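Local coordinates for taurine:2-oxoglutarate aminotransferase (Bifidobacterium kashiwanohense PV20-2, PDB 6JIX), which probably transfers the amino group of taurine to 2-oxoglutarate, using pyridoxal 5'-phosphate as cofactor, at residues E203-E208 against Y245-I250; E344-P349 against I424-L429; K359-A364 against K438-V443. All blocks are in the same frame, centred on the assembly; numbering follows the deposited sequence.

Contact 1 (E203-E208 against Y245-I250)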
loop_
_atom_site.group_PDB
_atom_site.type_symbol
_atom_site.label_atom_id
_atom_site.label_comp_id
_atom_site.label_asym_id
_atom_site.label_seq_id
_atom_site.Cartn_x
_atom_site.Cartn_y
_atom_site.Cartn_z
ATOM N N GLU A 203 -2.430 31.277 -14.904
ATOM C CA GLU A 203 -2.194 32.412 -14.021
ATOM C C GLU A 203 -1.720 31.949 -12.652
ATOM O O GLU A 203 -0.825 32.561 -12.063
ATOM C CB GLU A 203 -3.452 33.258 -13.896
ATOM C CG GLU A 203 -3.144 34.743 -13.819
ATOM C CD GLU A 203 -4.393 35.603 -13.654
ATOM O OE1 GLU A 203 -5.471 35.054 -13.302
ATOM O OE2 GLU A 203 -4.290 36.830 -13.877
ATOM N N GLN A 204 -2.322 30.879 -12.122
ATOM C CA GLN A 204 -1.894 30.361 -10.830
ATOM C C GLN A 204 -0.492 29.768 -10.906
ATOM O O GLN A 204 0.331 29.991 -10.005
ATOM C CB GLN A 204 -2.887 29.330 -10.315
ATOM C CG GLN A 204 -2.555 28.875 -8.914
ATOM C CD GLN A 204 -3.526 27.870 -8.383
ATOM O OE1 GLN A 204 -4.275 27.275 -9.144
ATOM N NE2 GLN A 204 -3.530 27.673 -7.072
ATOM N N LEU A 205 -0.186 29.036 -11.979
ATOM C CA LEU A 205 1.186 28.574 -12.170
ATOM C C LEU A 205 2.154 29.750 -12.162
ATOM O O LEU A 205 3.194 29.711 -11.497
ATOM C CB LEU A 205 1.312 27.784 -13.470
ATOM C CG LEU A 205 0.696 26.385 -13.507
ATOM C CD1 LEU A 205 0.628 25.887 -14.945
ATOM C CD2 LEU A 205 1.501 25.432 -12.617
ATOM N N GLN A 206 1.815 30.824 -12.879
ATOM C CA GLN A 206 2.699 31.988 -12.905
ATOM C C GLN A 206 2.883 32.577 -11.515
ATOM O O GLN A 206 3.990 32.984 -11.154
ATOM C CB GLN A 206 2.146 33.063 -13.841
ATOM C CG GLN A 206 2.738 33.040 -15.231
ATOM C CD GLN A 206 1.821 33.667 -16.255
ATOM O OE1 GLN A 206 1.537 34.862 -16.199
ATOM N NE2 GLN A 206 1.352 32.864 -17.197
ATOM N N TYR A 207 1.818 32.621 -10.711
ATOM C CA TYR A 207 1.908 33.207 -9.378
ATOM C C TYR A 207 2.549 32.271 -8.352
ATOM O O TYR A 207 2.877 32.718 -7.249
ATOM C CB TYR A 207 0.514 33.666 -8.911
ATOM C CG TYR A 207 0.226 35.125 -9.267
ATOM C CD1 TYR A 207 0.560 36.169 -8.394
ATOM C CD2 TYR A 207 -0.349 35.460 -10.492
ATOM C CE1 TYR A 207 0.323 37.495 -8.741
ATOM C CE2 TYR A 207 -0.593 36.776 -10.845
ATOM C CZ TYR A 207 -0.261 37.792 -9.976
ATOM O OH TYR A 207 -0.518 39.096 -10.356
ATOM N N GLU A 208 2.771 30.999 -8.691
ATOM C CA GLU A 208 3.519 30.093 -7.833
ATOM C C GLU A 208 4.962 29.895 -8.286
ATOM O O GLU A 208 5.735 29.254 -7.566
ATOM C CB GLU A 208 2.815 28.737 -7.763
ATOM C CG GLU A 208 1.481 28.752 -7.041
ATOM C CD GLU A 208 1.646 28.956 -5.563
ATOM O OE1 GLU A 208 2.819 29.075 -5.131
ATOM O OE2 GLU A 208 0.619 28.984 -4.835
ATOM N N TYR A 245 6.275 24.877 -19.538
ATOM C CA TYR A 245 6.934 25.220 -18.285
ATOM C C TYR A 245 7.915 24.170 -17.781
ATOM O O TYR A 245 8.605 24.421 -16.790
ATOM C CB TYR A 245 5.868 25.495 -17.222
ATOM C CG TYR A 245 5.127 26.782 -17.509
ATOM C CD1 TYR A 245 5.815 27.975 -17.674
ATOM C CD2 TYR A 245 3.748 26.807 -17.631
ATOM C CE1 TYR A 245 5.155 29.151 -17.932
ATOM C CE2 TYR A 245 3.076 27.989 -17.891
ATOM C CZ TYR A 245 3.789 29.160 -18.051
ATOM O OH TYR A 245 3.138 30.352 -18.326
ATOM N N GLY A 246 8.028 23.025 -18.448
ATOM C CA GLY A 246 8.893 21.969 -17.975
ATOM C C GLY A 246 8.337 21.180 -16.813
ATOM O O GLY A 246 9.108 20.589 -16.054
ATOM N N ILE A 247 7.024 21.194 -16.627
ATOM C CA ILE A 247 6.331 20.480 -15.565
ATOM C C ILE A 247 5.927 19.110 -16.093
ATOM O O ILE A 247 5.376 19.001 -17.200
ATOM C CB ILE A 247 5.089 21.276 -15.127
ATOM C CG1 ILE A 247 5.470 22.611 -14.484
ATOM C CG2 ILE A 247 4.165 20.432 -14.276
ATOM C CD1 ILE A 247 4.360 23.667 -14.604
ATOM N N LEU A 248 6.156 18.062 -15.299
ATOM C CA LEU A 248 5.680 16.742 -15.688
ATOM C C LEU A 248 4.176 16.655 -15.486
ATOM O O LEU A 248 3.628 17.186 -14.514
ATOM C CB LEU A 248 6.376 15.642 -14.879
ATOM C CG LEU A 248 7.906 15.632 -14.919
ATOM C CD1 LEU A 248 8.458 14.619 -13.954
ATOM C CD2 LEU A 248 8.374 15.338 -16.311
ATOM N N MET A 249 3.503 15.986 -16.410
ATOM C CA MET A 249 2.082 15.711 -16.277
ATOM C C MET A 249 1.915 14.277 -15.812
ATOM O O MET A 249 2.494 13.358 -16.401
ATOM C CB MET A 249 1.346 15.918 -17.592
ATOM C CG MET A 249 -0.135 15.775 -17.489
ATOM S SD MET A 249 -0.883 16.025 -19.118
ATOM C CE MET A 249 -2.593 16.306 -18.661
ATOM N N ILE A 250 1.198 14.099 -14.711
ATOM C CA ILE A 250 0.924 12.780 -14.163
ATOM C C ILE A 250 -0.573 12.571 -14.209
ATOM O O ILE A 250 -1.315 13.252 -13.491
ATOM C CB ILE A 250 1.440 12.632 -12.722
ATOM C CG1 ILE A 250 2.890 13.127 -12.601
ATOM C CG2 ILE A 250 1.271 11.199 -12.250
ATOM C CD1 ILE A 250 3.408 13.138 -11.181
#
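L205, in the last turns of helix 190-208, meets I247 and Y245 at the C-terminal end of helix 234-245 and the lead-in to strand 248-252, where two inner strands of the large mixed sheet begin. The two aliphatic side chains reach toward each other tip to tip, CD2 of L205 lying 3.9 Å from CD1 of I247. In I247 the CG1 branch is anti to the carbonyl carbon (chi1 -65°), which points it at the leucine, and its extended end carries CD1 there. The other leucine methyl, CD1, lies 4.2 Å from CD2 of Y245 and approaches the phenol ring obliquely. Strands 213-219 and 248-252 are parallel neighbours in the sheet, and helix 234-245 between them makes a beta-alpha-beta crossover of the sort that builds the large domain of fold-type I PLP enzymes. Both L205 and I247 also touch V213, so the apolar contact ties helix 190-208 to the end of helix 234-245 and the start of strand 213-219. G246, the first residue to leave the helix, has a positive phi of 77°, and the chain turns there between the tyrosine and the isoleucine.

The outer end of the contact is polar. NE2 of Q206 lies 3.3 Å from OH of Y245, with the amide and ring planes 54° apart. The hydroxyl is hydrogen-bonded to OD1 of D202, one turn before Q206 on helix 190-208; the same OD1 also receives a weak bond from Q206 NE2. On the tyrosine's backbone side, its carbonyl O accepts from R133 NH1.

Contact 2 (E344-P349 against I424-L429)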
loop_
_atom_site.group_PDB
_atom_site.type_symbol
_atom_site.label_atom_id
_atom_site.label_comp_id
_atom_site.label_asym_id
_atom_site.label_seq_id
_atom_site.Cartn_x
_atom_site.Cartn_y
_atom_site.Cartn_z
ATOM N N GLU A 344 -21.348 1.054 -24.214
ATOM C CA GLU A 344 -21.583 2.481 -24.034
ATOM C C GLU A 344 -22.825 2.903 -24.796
ATOM O O GLU A 344 -23.615 3.731 -24.316
ATOM C CB GLU A 344 -20.374 3.303 -24.491
ATOM C CG GLU A 344 -20.624 4.809 -24.417
ATOM C CD GLU A 344 -19.516 5.630 -25.056
ATOM O OE1 GLU A 344 -18.465 5.826 -24.414
ATOM O OE2 GLU A 344 -19.688 6.085 -26.204
ATOM N N GLY A 345 -23.019 2.319 -25.983
ATOM C CA GLY A 345 -24.157 2.586 -26.842
ATOM C C GLY A 345 -25.489 2.198 -26.244
ATOM O O GLY A 345 -26.531 2.573 -26.795
ATOM N N ILE A 346 -25.484 1.415 -25.175
ATOM C CA ILE A 346 -26.689 1.117 -24.417
ATOM C C ILE A 346 -26.819 2.032 -23.214
ATOM O O ILE A 346 -27.876 2.616 -22.981
ATOM C CB ILE A 346 -26.690 -0.364 -23.977
ATOM C CG1 ILE A 346 -26.525 -1.303 -25.165
ATOM C CG2 ILE A 346 -27.931 -0.682 -23.171
ATOM C CD1 ILE A 346 -26.845 -2.720 -24.814
ATOM N N LEU A 347 -25.732 2.193 -22.458
ATOM C CA LEU A 347 -25.812 2.878 -21.174
ATOM C C LEU A 347 -25.988 4.386 -21.362
ATOM O O LEU A 347 -26.865 4.997 -20.740
ATOM C CB LEU A 347 -24.572 2.548 -20.336
ATOM C CG LEU A 347 -24.382 3.279 -19.006
ATOM C CD1 LEU A 347 -25.359 2.776 -17.972
ATOM C CD2 LEU A 347 -22.966 3.101 -18.521
ATOM N N LYS A 348 -25.190 5.000 -22.247
ATOM C CA LYS A 348 -25.271 6.446 -22.452
ATOM C C LYS A 348 -26.679 6.905 -22.827
ATOM O O LYS A 348 -27.233 7.778 -22.133
ATOM C CB LYS A 348 -24.231 6.867 -23.491
ATOM C CG LYS A 348 -24.073 8.364 -23.632
ATOM C CD LYS A 348 -22.780 8.692 -24.351
ATOM C CE LYS A 348 -22.566 10.196 -24.432
ATOM N NZ LYS A 348 -23.180 10.813 -25.637
ATOM N N PRO A 349 -27.308 6.384 -23.893
ATOM C CA PRO A 349 -28.685 6.802 -24.201
ATOM C C PRO A 349 -29.672 6.539 -23.077
ATOM O O PRO A 349 -30.593 7.338 -22.863
ATOM C CB PRO A 349 -29.025 5.971 -25.440
ATOM C CG PRO A 349 -27.684 5.579 -26.013
ATOM C CD PRO A 349 -26.820 5.365 -24.839
ATOM N N ILE A 424 -20.202 -7.058 -18.593
ATOM C CA ILE A 424 -21.658 -7.059 -18.623
ATOM C C ILE A 424 -22.156 -7.122 -20.073
ATOM O O ILE A 424 -21.556 -6.553 -20.995
ATOM C CB ILE A 424 -22.216 -5.831 -17.884
ATOM C CG1 ILE A 424 -23.620 -6.136 -17.345
ATOM C CG2 ILE A 424 -22.198 -4.611 -18.791
ATOM C CD1 ILE A 424 -24.206 -5.021 -16.514
ATOM N N THR A 425 -23.269 -7.814 -20.277
ATOM C CA THR A 425 -23.819 -8.000 -21.609
ATOM C C THR A 425 -24.995 -7.062 -21.791
ATOM O O THR A 425 -25.538 -6.526 -20.818
ATOM C CB THR A 425 -24.265 -9.447 -21.811
ATOM O OG1 THR A 425 -25.348 -9.729 -20.912
ATOM C CG2 THR A 425 -23.096 -10.391 -21.536
ATOM N N ALA A 426 -25.382 -6.865 -23.055
ATOM C CA ALA A 426 -26.571 -6.066 -23.339
ATOM C C ALA A 426 -27.775 -6.570 -22.547
ATOM O O ALA A 426 -28.493 -5.780 -21.920
ATOM C CB ALA A 426 -26.868 -6.063 -24.841
ATOM N N GLU A 427 -28.005 -7.893 -22.540
ATOM C CA GLU A 427 -29.179 -8.407 -21.839
ATOM C C GLU A 427 -29.123 -8.060 -20.358
ATOM O O GLU A 427 -30.120 -7.647 -19.756
ATOM C CB GLU A 427 -29.311 -9.923 -22.028
ATOM C CG GLU A 427 -30.707 -10.452 -21.616
ATOM C CD GLU A 427 -30.677 -11.714 -20.719
ATOM O OE1 GLU A 427 -31.534 -11.754 -19.809
ATOM O OE2 GLU A 427 -29.870 -12.678 -20.922
ATOM N N GLN A 428 -27.950 -8.165 -19.762
ATOM C CA GLN A 428 -27.834 -7.842 -18.351
ATOM C C GLN A 428 -28.138 -6.369 -18.101
ATOM O O GLN A 428 -28.886 -6.022 -17.178
ATOM C CB GLN A 428 -26.437 -8.217 -17.873
ATOM C CG GLN A 428 -26.296 -9.684 -17.516
ATOM C CD GLN A 428 -24.844 -10.096 -17.319
ATOM O OE1 GLN A 428 -23.972 -9.737 -18.123
ATOM N NE2 GLN A 428 -24.576 -10.846 -16.245
ATOM N N LEU A 429 -27.550 -5.481 -18.901
ATOM C CA LEU A 429 -27.904 -4.067 -18.808
ATOM C C LEU A 429 -29.417 -3.894 -18.883
ATOM O O LEU A 429 -30.027 -3.212 -18.047
ATOM C CB LEU A 429 -27.204 -3.278 -19.918
ATOM C CG LEU A 429 -25.703 -3.040 -19.699
ATOM C CD1 LEU A 429 -25.080 -2.366 -20.905
ATOM C CD2 LEU A 429 -25.469 -2.229 -18.444
#
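OE1 of Q428 is gripped twice by T425, the residue just before A426, which rests against I346 of helix 336-357. The backbone N of T425 donates from 3.0 Å in the carbonyl plane, whereas its OG1 donates to the same oxygen from 3.1 Å, tilted 34° out of that plane. In return Q428 N gives a hydrogen bond to T425 OG1 at 3.2 Å, nearly straight at 160°. These reciprocal bonds make a capping box, with T425 as N-cap of helix 426-447; the other end of the glutamine amide, NE2, is held by Y40 OH.

A426 and L429 of the capped first turn face the other helix. I346 carries that face: CD1 packs on CB of A426, while CB and CG2 lie each 4.0 Å from CD1 of L429, the two side chains crossing obliquely. CG1 of I346 is anti to its carbonyl carbon (chi1 -55°), and this turns the CG1 branch, and with it CD1, to the alanine.

The chemistry is thus divided: polar bonds stay within the capped turn, consistent with a well-defined helix start, while the helices meet through methyl groups and the methine CB of I346, an association that rests on packing without directional bonds.

Contact 3 (K359-A364 against K438-V443)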
loop_
_atom_site.group_PDB
_atom_site.type_symbol
_atom_site.label_atom_id
_atom_site.label_comp_id
_atom_site.label_asym_id
_atom_site.label_seq_id
_atom_site.Cartn_x
_atom_site.Cartn_y
_atom_site.Cartn_z
ATOM N N LYS A 359 -37.531 14.593 -12.832
ATOM C CA LYS A 359 -37.329 15.927 -12.288
ATOM C C LYS A 359 -36.047 15.998 -11.471
ATOM O O LYS A 359 -35.458 17.080 -11.362
ATOM C CB LYS A 359 -38.529 16.342 -11.413
ATOM N N CYS A 360 -35.564 14.857 -10.968
ATOM C CA CYS A 360 -34.423 14.791 -10.055
ATOM C C CYS A 360 -33.064 14.579 -10.733
ATOM O O CYS A 360 -32.047 14.510 -10.030
ATOM C CB CYS A 360 -34.640 13.667 -9.040
ATOM S SG CYS A 360 -34.331 12.046 -9.771
ATOM N N VAL A 361 -32.996 14.475 -12.053
ATOM C CA VAL A 361 -31.746 14.161 -12.741
ATOM C C VAL A 361 -31.336 15.362 -13.587
ATOM O O VAL A 361 -31.974 15.667 -14.606
ATOM C CB VAL A 361 -31.865 12.890 -13.600
ATOM C CG1 VAL A 361 -30.604 12.694 -14.439
ATOM C CG2 VAL A 361 -32.130 11.665 -12.724
ATOM N N GLY A 362 -30.266 16.046 -13.170
ATOM C CA GLY A 362 -29.819 17.222 -13.887
ATOM C C GLY A 362 -28.903 16.939 -15.066
ATOM O O GLY A 362 -28.997 17.619 -16.099
ATOM N N GLU A 363 -28.024 15.940 -14.952
ATOM C CA GLU A 363 -27.086 15.662 -16.033
ATOM C C GLU A 363 -26.705 14.197 -16.006
ATOM O O GLU A 363 -26.751 13.545 -14.959
ATOM C CB GLU A 363 -25.813 16.525 -15.937
ATOM C CG GLU A 363 -25.080 16.750 -17.258
ATOM C CD GLU A 363 -23.610 17.109 -17.074
ATOM O OE1 GLU A 363 -23.140 17.174 -15.917
ATOM O OE2 GLU A 363 -22.913 17.301 -18.094
ATOM N N ALA A 364 -26.325 13.688 -17.170
ATOM C CA ALA A 364 -25.799 12.342 -17.291
ATOM C C ALA A 364 -24.457 12.447 -17.986
ATOM O O ALA A 364 -24.321 13.168 -18.978
ATOM C CB ALA A 364 -26.744 11.425 -18.079
ATOM N N LYS A 438 -36.767 2.896 -11.776
ATOM C CA LYS A 438 -37.752 2.782 -10.705
ATOM C C LYS A 438 -37.354 3.632 -9.511
ATOM O O LYS A 438 -38.199 4.315 -8.926
ATOM C CB LYS A 438 -37.928 1.325 -10.256
ATOM C CG LYS A 438 -38.518 0.377 -11.290
ATOM C CD LYS A 438 -39.353 1.130 -12.342
ATOM C CE LYS A 438 -40.395 0.214 -12.958
ATOM N NZ LYS A 438 -39.876 -1.186 -12.965
ATOM N N VAL A 439 -36.071 3.600 -9.127
ATOM C CA VAL A 439 -35.645 4.324 -7.932
ATOM C C VAL A 439 -35.672 5.827 -8.172
ATOM O O VAL A 439 -36.057 6.600 -7.285
ATOM C CB VAL A 439 -34.248 3.867 -7.484
ATOM C CG1 VAL A 439 -33.672 4.863 -6.473
ATOM C CG2 VAL A 439 -34.296 2.449 -6.898
ATOM N N LEU A 440 -35.274 6.268 -9.371
ATOM C CA LEU A 440 -35.328 7.694 -9.682
ATOM C C LEU A 440 -36.757 8.231 -9.570
ATOM O O LEU A 440 -36.972 9.361 -9.115
ATOM C CB LEU A 440 -34.735 7.957 -11.070
ATOM C CG LEU A 440 -33.254 7.554 -11.181
ATOM C CD1 LEU A 440 -32.650 7.890 -12.535
ATOM C CD2 LEU A 440 -32.435 8.189 -10.071
ATOM N N THR A 441 -37.751 7.432 -9.960
ATOM C CA THR A 441 -39.131 7.850 -9.746
ATOM C C THR A 441 -39.414 8.073 -8.265
ATOM O O THR A 441 -40.009 9.086 -7.889
ATOM C CB THR A 441 -40.097 6.817 -10.321
ATOM O OG1 THR A 441 -40.131 6.935 -11.751
ATOM C CG2 THR A 441 -41.488 7.058 -9.750
ATOM N N TRP A 442 -38.959 7.171 -7.401
ATOM C CA TRP A 442 -39.170 7.381 -5.972
ATOM C C TRP A 442 -38.517 8.682 -5.496
ATOM O O TRP A 442 -39.083 9.404 -4.662
ATOM C CB TRP A 442 -38.636 6.189 -5.191
ATOM C CG TRP A 442 -38.667 6.350 -3.694
ATOM C CD1 TRP A 442 -39.616 5.875 -2.841
ATOM C CD2 TRP A 442 -37.686 7.006 -2.876
ATOM N NE1 TRP A 442 -39.294 6.198 -1.542
ATOM C CE2 TRP A 442 -38.116 6.893 -1.537
ATOM C CE3 TRP A 442 -36.493 7.681 -3.147
ATOM C CZ2 TRP A 442 -37.397 7.426 -0.472
ATOM C CZ3 TRP A 442 -35.778 8.211 -2.085
ATOM C CH2 TRP A 442 -36.233 8.081 -0.763
ATOM N N VAL A 443 -37.326 8.999 -6.015
ATOM C CA VAL A 443 -36.653 10.236 -5.622
ATOM C C VAL A 443 -37.446 11.444 -6.101
ATOM O O VAL A 443 -37.661 12.400 -5.344
ATOM C CB VAL A 443 -35.211 10.264 -6.162
ATOM C CG1 VAL A 443 -34.613 11.647 -5.987
ATOM C CG2 VAL A 443 -34.361 9.209 -5.466
#
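Segment 438-443, part of the long C-terminal helix 426-447, passes by the start of strand 361-367, with the CA atoms of C360 and V443, the nearest pair across the contact, 6.7 Å apart. The strand lies at one margin of the three-stranded antiparallel sheet 361-367, 370-376 and 415-418; together with the helix it belongs to the small alpha/beta domain near the C-terminus, as in other class-III aminotransferases. All four residues that touch are buried, and the joint is almost wholly apolar.

C360 fits against two positions one turn apart on the helix, V443 and L440. Its CB lies 3.7 Å from CG1 of V443. SG touches the same methyl at 3.8 Å. The sulfur occupies the crowded position between its own backbone N and carbonyl carbon (chi1 77°), from which it also meets L440: SG is 3.8 Å from the backbone O of L440, a contact and not a hydrogen bond, and 4.3 Å from its CD2. The backbone at C360 is tied to the same helix by D444, whose OD1 accepts from C360 N, and to the neighbouring strand by pairing with V376.

L440 then bridges from the cysteine to V361. It also touches M354 of helix 336-357 and L373 of strand 370-376, so the leucine enters a core made by both helices and the sheet. Its side chain stands about 9 Å from that of T409, a glutamate-binding residue, so the contact is near that site but not part of it. V361 and L440 cross at about a right angle, and the closest approach is methyl to methyl: CG2 of V361, anti to its own carbonyl carbon, lies 3.8 Å from CD1 of L440.

In the fold
Contacts 2 and 3 share helix 426-447, contact 2 at its capped first turn and contact 3 nearer its C-terminal end. Their other elements, helix 336-357 and strand 361-367, follow each other in the chain; the contact centres are 19 Å apart. Contact 1 belongs instead to the large-sheet domain, about 40 Å from each of the others between centres, and lies across the chain's centre from contact 2. Contact 3 is core, with every touching residue buried and almost wholly apolar packing. Contacts 1 and 2 are partly buried: the first has polar side-chain ends at its rim, with Y245 bonded to D202, whereas the second keeps its polar bonds within one segment.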